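Local coordinates for N(G),N(G)-dimethylarginine dimethylaminohydrolase (Pseudomonas aeruginosa, PDB 1H70), which hydrolyses N(G),N(G)-dimethyl-L-arginine and N(G)-monomethyl-L-arginine, inhibitors of nitric oxide synthase, to L-citrulline and dimethylamine or methylamine, at residues Q35-Y39 with V248-R254; K4-T10 with V48-P54; V156-V161 with E181-E187. The protein carries 1 engineered substitution. All coordinates share one frame; numbering follows the deposited sequence.

Interaction 1: residues Q35-Y39 with V248-R254; sequences QHNAY and VSSMSLR. Engineered in segment 248-254: Ser250 (natural residue Cys). With CIR (citrulline), chain B.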
loop_
_atom_site.group_PDB
_atom_site.type_symbol
_atom_site.label_atom_id
_atom_site.label_comp_id
_atom_site.label_asym_id
_atom_site.label_seq_id
_atom_site.Cartn_x
_atom_site.Cartn_y
_atom_site.Cartn_z
ATOM N N GLN A 35 -11.341 -2.417 -13.609
ATOM C CA GLN A 35 -10.533 -3.140 -12.633
ATOM C C GLN A 35 -10.718 -2.597 -11.214
ATOM O O GLN A 35 -10.698 -3.357 -10.253
ATOM C CB GLN A 35 -9.050 -3.111 -13.036
ATOM C CG GLN A 35 -8.830 -3.799 -14.401
ATOM C CD GLN A 35 -7.365 -3.938 -14.801
ATOM O OE1 GLN A 35 -6.509 -3.167 -14.372
ATOM N NE2 GLN A 35 -7.084 -4.931 -15.670
ATOM N N HIS A 36 -10.856 -1.270 -11.096
ATOM C CA HIS A 36 -11.017 -0.666 -9.779
ATOM C C HIS A 36 -12.384 -1.095 -9.209
ATOM O O HIS A 36 -12.521 -1.335 -8.023
ATOM C CB HIS A 36 -10.896 0.871 -9.846
ATOM C CG HIS A 36 -10.863 1.545 -8.502
ATOM N ND1 HIS A 36 -9.700 1.838 -7.828
ATOM C CD2 HIS A 36 -11.870 1.970 -7.698
ATOM C CE1 HIS A 36 -9.984 2.434 -6.676
ATOM N NE2 HIS A 36 -11.298 2.523 -6.581
ATOM N N ASN A 37 -13.380 -1.201 -10.082
ATOM C CA ASN A 37 -14.698 -1.642 -9.668
ATOM C C ASN A 37 -14.562 -3.080 -9.179
ATOM O O ASN A 37 -15.069 -3.424 -8.117
ATOM C CB ASN A 37 -15.696 -1.525 -10.816
ATOM C CG ASN A 37 -17.099 -1.938 -10.417
ATOM O OD1 ASN A 37 -17.693 -1.386 -9.465
ATOM N ND2 ASN A 37 -17.640 -2.921 -11.139
ATOM N N ALA A 38 -13.846 -3.914 -9.918
ATOM C CA ALA A 38 -13.672 -5.319 -9.517
ATOM C C ALA A 38 -12.994 -5.410 -8.148
ATOM O O ALA A 38 -13.286 -6.310 -7.332
ATOM C CB ALA A 38 -12.879 -6.086 -10.592
ATOM N N TYR A 39 -12.077 -4.479 -7.898
ATOM C CA TYR A 39 -11.337 -4.419 -6.640
ATOM C C TYR A 39 -12.304 -4.055 -5.512
ATOM O O TYR A 39 -12.267 -4.645 -4.444
ATOM C CB TYR A 39 -10.225 -3.384 -6.781
ATOM C CG TYR A 39 -9.360 -3.026 -5.597
ATOM C CD1 TYR A 39 -8.454 -3.943 -5.061
ATOM C CD2 TYR A 39 -9.396 -1.745 -5.045
ATOM C CE1 TYR A 39 -7.615 -3.579 -4.005
ATOM C CE2 TYR A 39 -8.560 -1.381 -3.989
ATOM C CZ TYR A 39 -7.685 -2.317 -3.466
ATOM O OH TYR A 39 -6.837 -1.991 -2.411
ATOM N N VAL A 248 -2.618 -3.840 -5.531
ATOM C CA VAL A 248 -3.673 -3.900 -4.555
ATOM C C VAL A 248 -3.356 -3.207 -3.229
ATOM O O VAL A 248 -4.276 -2.692 -2.641
ATOM C CB VAL A 248 -4.197 -5.348 -4.327
ATOM C CG1 VAL A 248 -4.788 -5.916 -5.616
ATOM C CG2 VAL A 248 -3.121 -6.283 -3.816
ATOM N N SER A 249 -2.111 -3.171 -2.743
ATOM C CA SER A 249 -1.890 -2.488 -1.461
ATOM C C SER A 249 -2.034 -0.990 -1.683
ATOM O O SER A 249 -2.541 -0.254 -0.862
ATOM C CB SER A 249 -0.500 -2.768 -0.859
ATOM O OG SER A 249 0.466 -1.947 -1.481
ATOM N N SER A 250 -1.607 -0.558 -2.852
ATOM C CA SER A 250 -1.582 0.850 -3.255
ATOM C C SER A 250 -2.920 1.541 -3.294
ATOM O O SER A 250 -2.993 2.760 -3.096
ATOM C CB SER A 250 -1.037 0.908 -4.693
ATOM O OG SER A 250 -0.002 -0.065 -4.828
ATOM N N MET A 251 -3.951 0.779 -3.620
ATOM C CA MET A 251 -5.272 1.307 -3.877
ATOM C C MET A 251 -6.208 1.458 -2.687
ATOM O O MET A 251 -7.385 1.831 -2.868
ATOM C CB MET A 251 -5.882 0.497 -5.029
ATOM C CG MET A 251 -5.153 0.891 -6.329
ATOM S SD MET A 251 -5.949 0.227 -7.817
ATOM C CE MET A 251 -5.669 -1.512 -7.449
ATOM N N SER A 252 -5.723 1.179 -1.472
ATOM C CA SER A 252 -6.608 1.404 -0.332
ATOM C C SER A 252 -5.845 1.691 0.934
ATOM O O SER A 252 -4.627 1.512 0.986
ATOM C CB SER A 252 -7.583 0.248 -0.075
ATOM O OG SER A 252 -6.989 -1.048 0.044
ATOM N N LEU A 253 -6.597 2.205 1.906
ATOM C CA LEU A 253 -6.157 2.409 3.289
ATOM C C LEU A 253 -7.026 1.396 4.056
ATOM O O LEU A 253 -8.223 1.317 3.814
ATOM C CB LEU A 253 -6.497 3.813 3.775
ATOM C CG LEU A 253 -5.587 5.040 3.708
ATOM C CD1 LEU A 253 -4.193 4.856 3.257
ATOM C CD2 LEU A 253 -6.239 6.309 3.184
ATOM N N ARG A 254 -6.429 0.596 4.930
ATOM C CA ARG A 254 -7.077 -0.482 5.649
ATOM C C ARG A 254 -6.850 -0.314 7.158
ATOM O O ARG A 254 -5.709 -0.256 7.581
ATOM C CB ARG A 254 -6.446 -1.801 5.185
ATOM C CG ARG A 254 -6.618 -2.039 3.696
ATOM C CD ARG A 254 -5.725 -3.149 3.099
ATOM N NE ARG A 254 -4.317 -2.703 3.052
ATOM C CZ ARG A 254 -3.758 -1.964 2.096
ATOM N NH1 ARG A 254 -2.442 -1.705 2.208
ATOM N NH2 ARG A 254 -4.446 -1.493 1.048
HETATM C C CIR B . 3.661 6.691 -8.418
HETATM O O CIR B . 3.694 7.351 -7.335
HETATM O OXT CIR B . 4.717 6.640 -9.174
HETATM C CA CIR B . 2.427 5.915 -8.791
HETATM N N CIR B . 2.318 5.824 -10.260
HETATM C C3 CIR B . 2.486 4.503 -8.157
HETATM C C4 CIR B . 2.360 4.620 -6.627
HETATM C C5 CIR B . 2.455 3.236 -6.009
HETATM N N6 CIR B . 2.270 3.297 -4.552
HETATM C C7 CIR B . 2.138 2.245 -3.760
HETATM O O7 CIR B . 2.150 1.078 -4.181
HETATM N N8 CIR B . 1.968 2.460 -2.441
#

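Interaction 2: residues K4-T10 with V48-P54; sequences KHIIART and VDITLLP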
loop_
_atom_site.group_PDB
_atom_site.type_symbol
_atom_site.label_atom_id
_atom_site.label_comp_id
_atom_site.label_asym_id
_atom_site.label_seq_id
_atom_site.Cartn_x
_atom_site.Cartn_y
_atom_site.Cartn_z
ATOM N N LYS A 4 -11.882 -2.843 10.142
ATOM C CA LYS A 4 -13.295 -2.496 10.113
ATOM C C LYS A 4 -13.586 -1.634 8.892
ATOM O O LYS A 4 -14.715 -1.609 8.424
ATOM C CB LYS A 4 -13.725 -1.721 11.361
ATOM C CG LYS A 4 -13.387 -2.400 12.684
ATOM C CD LYS A 4 -14.345 -2.010 13.811
ATOM C CE LYS A 4 -14.273 -3.014 14.978
ATOM N NZ LYS A 4 -13.099 -2.845 15.901
ATOM N N HIS A 5 -12.565 -0.926 8.406
ATOM C CA HIS A 5 -12.747 -0.006 7.284
ATOM C C HIS A 5 -11.654 -0.006 6.212
ATOM O O HIS A 5 -10.483 -0.304 6.459
ATOM C CB HIS A 5 -12.734 1.459 7.762
ATOM C CG HIS A 5 -13.694 1.820 8.855
ATOM N ND1 HIS A 5 -15.040 1.990 8.635
ATOM C CD2 HIS A 5 -13.487 2.120 10.160
ATOM C CE1 HIS A 5 -15.636 2.340 9.766
ATOM N NE2 HIS A 5 -14.714 2.430 10.707
ATOM N N ILE A 6 -12.070 0.440 5.030
ATOM C CA ILE A 6 -11.226 0.641 3.888
ATOM C C ILE A 6 -11.573 2.005 3.289
ATOM O O ILE A 6 -12.745 2.386 3.295
ATOM C CB ILE A 6 -11.500 -0.528 2.893
ATOM C CG1 ILE A 6 -10.467 -1.623 3.240
ATOM C CG2 ILE A 6 -11.488 -0.088 1.453
ATOM C CD1 ILE A 6 -10.964 -2.988 3.274
ATOM N N ILE A 7 -10.554 2.739 2.824
ATOM C CA ILE A 7 -10.761 3.982 2.069
ATOM C C ILE A 7 -10.137 3.739 0.689
ATOM O O ILE A 7 -9.047 3.150 0.582
ATOM C CB ILE A 7 -10.097 5.213 2.709
ATOM C CG1 ILE A 7 -10.699 5.491 4.086
ATOM C CG2 ILE A 7 -10.209 6.432 1.802
ATOM C CD1 ILE A 7 -9.828 6.379 4.951
ATOM N N ALA A 8 -10.794 4.212 -0.364
ATOM C CA ALA A 8 -10.286 4.063 -1.743
ATOM C C ALA A 8 -10.712 5.297 -2.523
ATOM O O ALA A 8 -11.540 6.088 -2.023
ATOM C CB ALA A 8 -10.866 2.818 -2.417
ATOM N N ARG A 9 -10.205 5.471 -3.737
ATOM C CA ARG A 9 -10.633 6.643 -4.531
ATOM C C ARG A 9 -10.734 6.247 -5.990
ATOM O O ARG A 9 -9.819 5.649 -6.536
ATOM C CB ARG A 9 -9.646 7.780 -4.371
ATOM C CG ARG A 9 -10.049 9.106 -5.105
ATOM C CD ARG A 9 -8.936 10.134 -5.148
ATOM N NE ARG A 9 -8.632 10.725 -3.850
ATOM C CZ ARG A 9 -9.372 11.629 -3.225
ATOM N NH1 ARG A 9 -10.504 12.078 -3.767
ATOM N NH2 ARG A 9 -8.968 12.093 -2.038
ATOM N N THR A 10 -11.842 6.589 -6.623
ATOM C CA THR A 10 -12.057 6.306 -8.034
ATOM C C THR A 10 -10.924 6.870 -8.855
ATOM O O THR A 10 -10.509 7.978 -8.601
ATOM C CB THR A 10 -13.383 7.008 -8.428
ATOM O OG1 THR A 10 -14.414 6.513 -7.555
ATOM C CG2 THR A 10 -13.811 6.678 -9.871
ATOM N N VAL A 48 -15.898 -5.394 5.781
ATOM C CA VAL A 48 -15.430 -4.059 6.148
ATOM C C VAL A 48 -16.393 -3.048 5.539
ATOM O O VAL A 48 -17.126 -3.406 4.602
ATOM C CB VAL A 48 -14.036 -3.773 5.549
ATOM C CG1 VAL A 48 -12.968 -4.616 6.222
ATOM C CG2 VAL A 48 -14.008 -4.062 4.025
ATOM N N ASP A 49 -16.485 -1.825 6.062
ATOM C CA ASP A 49 -17.267 -0.858 5.278
ATOM C C ASP A 49 -16.257 -0.109 4.442
ATOM O O ASP A 49 -15.066 -0.082 4.779
ATOM C CB ASP A 49 -18.256 0.025 6.035
ATOM C CG ASP A 49 -17.685 0.575 7.255
ATOM O OD1 ASP A 49 -16.592 1.151 7.064
ATOM O OD2 ASP A 49 -18.289 0.515 8.374
ATOM N N ILE A 50 -16.716 0.465 3.335
ATOM C CA ILE A 50 -15.844 1.054 2.355
ATOM C C ILE A 50 -16.194 2.515 2.183
ATOM O O ILE A 50 -17.377 2.817 2.091
ATOM C CB ILE A 50 -16.071 0.314 1.004
ATOM C CG1 ILE A 50 -15.608 -1.143 1.124
ATOM C CG2 ILE A 50 -15.432 1.051 -0.167
ATOM C CD1 ILE A 50 -16.302 -2.128 0.186
ATOM N N THR A 51 -15.189 3.390 2.203
ATOM C CA THR A 51 -15.398 4.804 1.921
ATOM C C THR A 51 -14.736 5.039 0.579
ATOM O O THR A 51 -13.525 4.942 0.482
ATOM C CB THR A 51 -14.765 5.677 3.015
ATOM O OG1 THR A 51 -15.448 5.396 4.240
ATOM C CG2 THR A 51 -14.950 7.171 2.686
ATOM N N LEU A 52 -15.520 5.344 -0.446
ATOM C CA LEU A 52 -15.026 5.497 -1.790
ATOM C C LEU A 52 -15.086 6.950 -2.199
ATOM O O LEU A 52 -16.163 7.489 -2.358
ATOM C CB LEU A 52 -15.879 4.612 -2.711
ATOM C CG LEU A 52 -15.632 4.618 -4.219
ATOM C CD1 LEU A 52 -14.157 4.362 -4.557
ATOM C CD2 LEU A 52 -16.540 3.565 -4.889
ATOM N N LEU A 53 -13.911 7.563 -2.332
ATOM C CA LEU A 53 -13.845 9.005 -2.665
ATOM C C LEU A 53 -13.893 9.239 -4.152
ATOM O O LEU A 53 -13.542 8.362 -4.921
ATOM C CB LEU A 53 -12.567 9.601 -2.053
ATOM C CG LEU A 53 -12.463 9.242 -0.545
ATOM C CD1 LEU A 53 -11.125 9.708 -0.012
ATOM C CD2 LEU A 53 -13.605 9.949 0.205
ATOM N N PRO A 54 -14.332 10.440 -4.549
ATOM C CA PRO A 54 -14.459 10.799 -5.976
ATOM C C PRO A 54 -13.101 11.053 -6.640
ATOM O O PRO A 54 -12.083 11.383 -6.010
ATOM C CB PRO A 54 -15.296 12.089 -5.946
ATOM C CG PRO A 54 -14.998 12.685 -4.573
ATOM C CD PRO A 54 -14.787 11.506 -3.642
HETATM O O HOH W 1 -17.301 -2.256 9.668
HETATM O O HOH W 2 -14.811 2.986 5.338
#

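Interaction 3: residues V156-V161 with E181-E187; sequences VRLEKV and EFVSKPE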
loop_
_atom_site.group_PDB
_atom_site.type_symbol
_atom_site.label_atom_id
_atom_site.label_comp_id
_atom_site.label_asym_id
_atom_site.label_seq_id
_atom_site.Cartn_x
_atom_site.Cartn_y
_atom_site.Cartn_z
ATOM N N VAL A 156 14.239 0.189 6.837
ATOM C CA VAL A 156 14.741 -0.878 5.984
ATOM C C VAL A 156 15.386 -0.217 4.774
ATOM O O VAL A 156 14.769 0.622 4.127
ATOM C CB VAL A 156 13.598 -1.814 5.490
ATOM C CG1 VAL A 156 14.156 -2.868 4.526
ATOM C CG2 VAL A 156 12.930 -2.509 6.685
ATOM N N ARG A 157 16.621 -0.598 4.453
ATOM C CA ARG A 157 17.315 0.009 3.321
ATOM C C ARG A 157 16.902 -0.690 2.029
ATOM O O ARG A 157 16.755 -1.915 2.033
ATOM C CB ARG A 157 18.830 -0.104 3.543
ATOM C CG ARG A 157 19.297 0.384 4.918
ATOM C CD ARG A 157 18.964 1.865 5.223
ATOM N NE ARG A 157 19.142 2.107 6.659
ATOM C CZ ARG A 157 19.147 3.270 7.284
ATOM N NH1 ARG A 157 18.994 4.417 6.632
ATOM N NH2 ARG A 157 19.308 3.283 8.600
ATOM N N LEU A 158 16.696 0.046 0.933
ATOM C CA LEU A 158 16.334 -0.587 -0.350
ATOM C C LEU A 158 16.936 0.167 -1.520
ATOM O O LEU A 158 17.271 1.335 -1.409
ATOM C CB LEU A 158 14.808 -0.740 -0.541
ATOM C CG LEU A 158 13.985 0.558 -0.558
ATOM C CD1 LEU A 158 13.935 1.158 -1.955
ATOM C CD2 LEU A 158 12.568 0.316 -0.015
ATOM N N GLU A 159 17.084 -0.489 -2.660
ATOM C CA GLU A 159 17.670 0.217 -3.798
ATOM C C GLU A 159 16.984 -0.093 -5.111
ATOM O O GLU A 159 17.003 0.743 -6.021
ATOM C CB GLU A 159 19.172 -0.095 -3.953
ATOM C CG GLU A 159 20.134 0.486 -2.917
ATOM C CD GLU A 159 20.100 2.009 -2.745
ATOM O OE1 GLU A 159 20.159 2.743 -3.752
ATOM O OE2 GLU A 159 20.027 2.507 -1.590
ATOM N N LYS A 160 16.394 -1.278 -5.213
ATOM C CA LYS A 160 15.788 -1.747 -6.465
ATOM C C LYS A 160 14.291 -1.581 -6.728
ATOM O O LYS A 160 13.826 -1.934 -7.839
ATOM C CB LYS A 160 16.143 -3.234 -6.661
ATOM C CG LYS A 160 17.631 -3.477 -6.969
ATOM C CD LYS A 160 17.953 -4.971 -6.862
ATOM C CE LYS A 160 19.374 -5.257 -7.316
ATOM N NZ LYS A 160 19.692 -6.734 -7.207
ATOM N N VAL A 161 13.506 -1.111 -5.771
ATOM C CA VAL A 161 12.066 -0.931 -5.987
ATOM C C VAL A 161 11.583 0.484 -5.667
ATOM O O VAL A 161 12.284 1.248 -5.009
ATOM C CB VAL A 161 11.229 -1.910 -5.156
ATOM C CG1 VAL A 161 11.310 -3.320 -5.749
ATOM C CG2 VAL A 161 11.708 -1.914 -3.691
ATOM N N GLU A 181 15.408 -8.205 -3.392
ATOM C CA GLU A 181 16.344 -7.916 -2.322
ATOM C C GLU A 181 15.832 -8.086 -0.891
ATOM O O GLU A 181 16.638 -8.018 0.035
ATOM C CB GLU A 181 16.870 -6.488 -2.495
ATOM C CG GLU A 181 15.855 -5.423 -2.102
ATOM C CD GLU A 181 16.180 -4.037 -2.624
ATOM O OE1 GLU A 181 17.087 -3.343 -2.113
ATOM O OE2 GLU A 181 15.498 -3.622 -3.573
ATOM N N PHE A 182 14.535 -8.307 -0.675
ATOM C CA PHE A 182 14.049 -8.420 0.701
ATOM C C PHE A 182 14.139 -9.851 1.242
ATOM O O PHE A 182 14.188 -10.058 2.446
ATOM C CB PHE A 182 12.627 -7.868 0.824
ATOM C CG PHE A 182 12.529 -6.446 0.362
ATOM C CD1 PHE A 182 11.822 -6.134 -0.764
ATOM C CD2 PHE A 182 13.210 -5.432 1.038
ATOM C CE1 PHE A 182 11.747 -4.824 -1.215
ATOM C CE2 PHE A 182 13.126 -4.118 0.597
ATOM C CZ PHE A 182 12.405 -3.824 -0.550
ATOM N N VAL A 183 14.181 -10.820 0.336
ATOM C CA VAL A 183 14.211 -12.223 0.711
ATOM C C VAL A 183 15.277 -12.621 1.736
ATOM O O VAL A 183 15.000 -13.371 2.664
ATOM C CB VAL A 183 14.351 -13.109 -0.555
ATOM C CG1 VAL A 183 14.427 -14.603 -0.193
ATOM C CG2 VAL A 183 13.196 -12.872 -1.495
ATOM N N SER A 184 16.503 -12.152 1.574
ATOM C CA SER A 184 17.574 -12.537 2.486
ATOM C C SER A 184 17.892 -11.507 3.574
ATOM O O SER A 184 18.942 -11.585 4.184
ATOM C CB SER A 184 18.855 -12.796 1.686
ATOM O OG SER A 184 18.797 -14.052 1.002
ATOM N N LYS A 185 17.018 -10.537 3.811
ATOM C CA LYS A 185 17.308 -9.519 4.826
ATOM C C LYS A 185 17.302 -10.127 6.204
ATOM O O LYS A 185 16.371 -10.834 6.529
ATOM C CB LYS A 185 16.211 -8.452 4.857
ATOM C CG LYS A 185 16.206 -7.581 3.631
ATOM C CD LYS A 185 17.199 -6.456 3.805
ATOM C CE LYS A 185 16.993 -5.368 2.752
ATOM N NZ LYS A 185 18.004 -4.296 2.904
ATOM N N PRO A 186 18.310 -9.817 7.006
ATOM C CA PRO A 186 18.399 -10.331 8.383
ATOM C C PRO A 186 17.181 -9.969 9.213
ATOM O O PRO A 186 16.750 -10.802 10.019
ATOM C CB PRO A 186 19.636 -9.643 8.952
ATOM C CG PRO A 186 20.461 -9.302 7.747
ATOM C CD PRO A 186 19.464 -8.966 6.661
ATOM N N GLU A 187 16.642 -8.757 9.033
ATOM C CA GLU A 187 15.477 -8.333 9.817
ATOM C C GLU A 187 14.245 -9.194 9.583
ATOM O O GLU A 187 13.330 -9.153 10.396
ATOM C CB GLU A 187 14.939 -6.935 9.465
ATOM C CG GLU A 187 15.673 -5.690 9.088
ATOM C CD GLU A 187 16.318 -5.648 7.719
ATOM O OE1 GLU A 187 16.108 -4.664 6.971
ATOM O OE2 GLU A 187 17.123 -6.548 7.423
HETATM O O HOH W 3 18.121 -2.848 5.427
#

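Interaction 1: residues Q35-Y39 with V248-R254
Tyr39 reaches from its helix into the segment 248-254, which holds a type I turn from Ser249 to Ser252, and carries most of this buried contact. Its phenol oxygen is the polar centre: Tyr39 OH and Ser252 OG share a hydrogen bond of 2.6 Å, while Val248 O, 2.7 Å from Tyr39 OH, is at most a weak and unsettled alternative acceptor. With CG anti to the backbone N (chi1 175°) and CB pointing toward 248-254, the phenol is carried to Val248 and Ser252.

Apolar packing surrounds the same ring. The terminal methyl of Met251 sits over one face, CE 4.2 Å from the Tyr39 ring centroid and almost on the ring normal, a CH-pi contact; the sulfur lies above that face at a distance, in a Met-aromatic arrangement. Met251 CB presses against Tyr39 CE2 at 3.4 Å, and Val248 CB meets CE1. At its other neighbour, Met251 SD lies at the edge of the His36 imidazole, 4.1 Å from ND1, a buried nitrogen with no polar partner in the model.

Charged and polar groups fix the turn itself. Arg254 folds back so that its NH2 bonds Ser249 O (3.0 Å) and Ser252 OG (2.8 Å), both in the guanidinium plane; Ser252 OG thus joins arginine and tyrosine. Arg254 NH1 forms a salt bridge with Glu66, which also hydrogen-bonds citrulline. Within the turn, Ser250, engineered in place of the natural Cys, the presumed nucleophile, donates a hydrogen bond of 2.5 Å from OG to citrulline O7. The turn is therefore packed directly against helix 29-43, which supplies His36 and Tyr39. Ile207 of strand 207-209 touches Tyr39 and Val248, Tyr241 of helix 239-242 touches His36 and Met251, and Leu253 leads into strand 253-254 beside strand 5-9.

Interaction 2: residues K4-T10 with V48-P54
Strands 5-9 and 49-53 run parallel, with Ile6 beside Ile50 and Ala8 beside Leu52, as neighbours in a beta-alpha-beta unit. Backbone bonds alternate along them, from Asp49 N to Lys4 O as far as Thr10 N to Leu53 O; Leu53 N to Ala8 O is the straightest, 2.8 Å at 178°. The packing is tight toward the strand ends, where Ile7 CG2 touches Leu53 CD1 at 3.9 Å. On the same face Leu53 CB lies under one face of the Arg9 guanidinium, toward its rim, while Arg9 NH1 bonds Pro54 O at 2.8 Å, in the carbonyl plane; the bend at chi3 (-70°) turns the group back toward the proline.

Toward the start of the strands the contact is wetter. His5 and exposed Asp49 lie side by side, planes 36° apart, and His5 ND1 donates to Asp49 OD1, though 2.4 Å is doubtfully short. Equally doubtful is the 3.3 Å approach of Ile6 CD1 to Val48 CG2. One water joins Lys4 O to Asp49 OD2, weakly to the latter, and another bonds Thr51 OG1. Helix 29-43 packs on the Ile6 and Ala8 face, helix 89-100 on the Ile7 and Leu53 face, and strand 253-254 flanks strand 5-9.

Interaction 3: residues V156-V161 with E181-E187
Glu181 turns its carboxylate onto two successive backbone amides, joining the loop after strand 152-157 to the segment whose type I turn spans Phe182 to Lys185. Glu159 N bonds Glu181 OE1 at 2.9 Å, and Lys160 N bonds Glu181 OE2 at 3.0 Å through the syn lone pair. Both oxygens are thereby used, which fixes the rotation of the carboxylate. Lys185 NZ adds a 2.8 Å hydrogen bond to Arg157 O. The Glu181 chain is extended beyond CG, with CG between the backbone N and carbonyl carbon (chi1 75°); CG lies over the centre of the Phe182 ring.

That ring forms the apolar side. Val161 CG2 comes up at its edge, 3.7 Å from Phe182 CZ, and Leu158 CB approaches the same CZ obliquely; Leu164 also touches Phe182. Val156 CG1 fills in beside Glu187 OE1 and the Lys185 chain. The side chain of Leu158 is about 6 Å from that of His163, the presumed proton donor.

Further out, Arg157 is held by a salt bridge with Glu130 of the neighbouring strand 125-130, and Gln189 NE2 binds the carbonyls of Val183 and Lys185. One water accepts from both Lys185 NZ and Arg157 N and donates to Glu187 OE1.

From the N terminus, strand 5-9 leads through helix 29-43 to strand 49-53, and interaction 2 closes that loop by pairing the two strands. Interaction 1 reaches from the same helix to residues 248-254 near the C terminus, so the two contacts cross along the chain. They also touch: Leu253 O and Ile7 N probably hydrogen-bond, and strand 253-254 lies beside strand 5-9. The long loop of interaction 1 encloses interaction 3, which closes the loop holding strands 168-170 and 175-178 and joins the end of strand 152-157 to the loop before strand 192-195. Its centre is about 25 Å from that of interaction 1 and 31 Å from that of interaction 2, across the chain's centre from both.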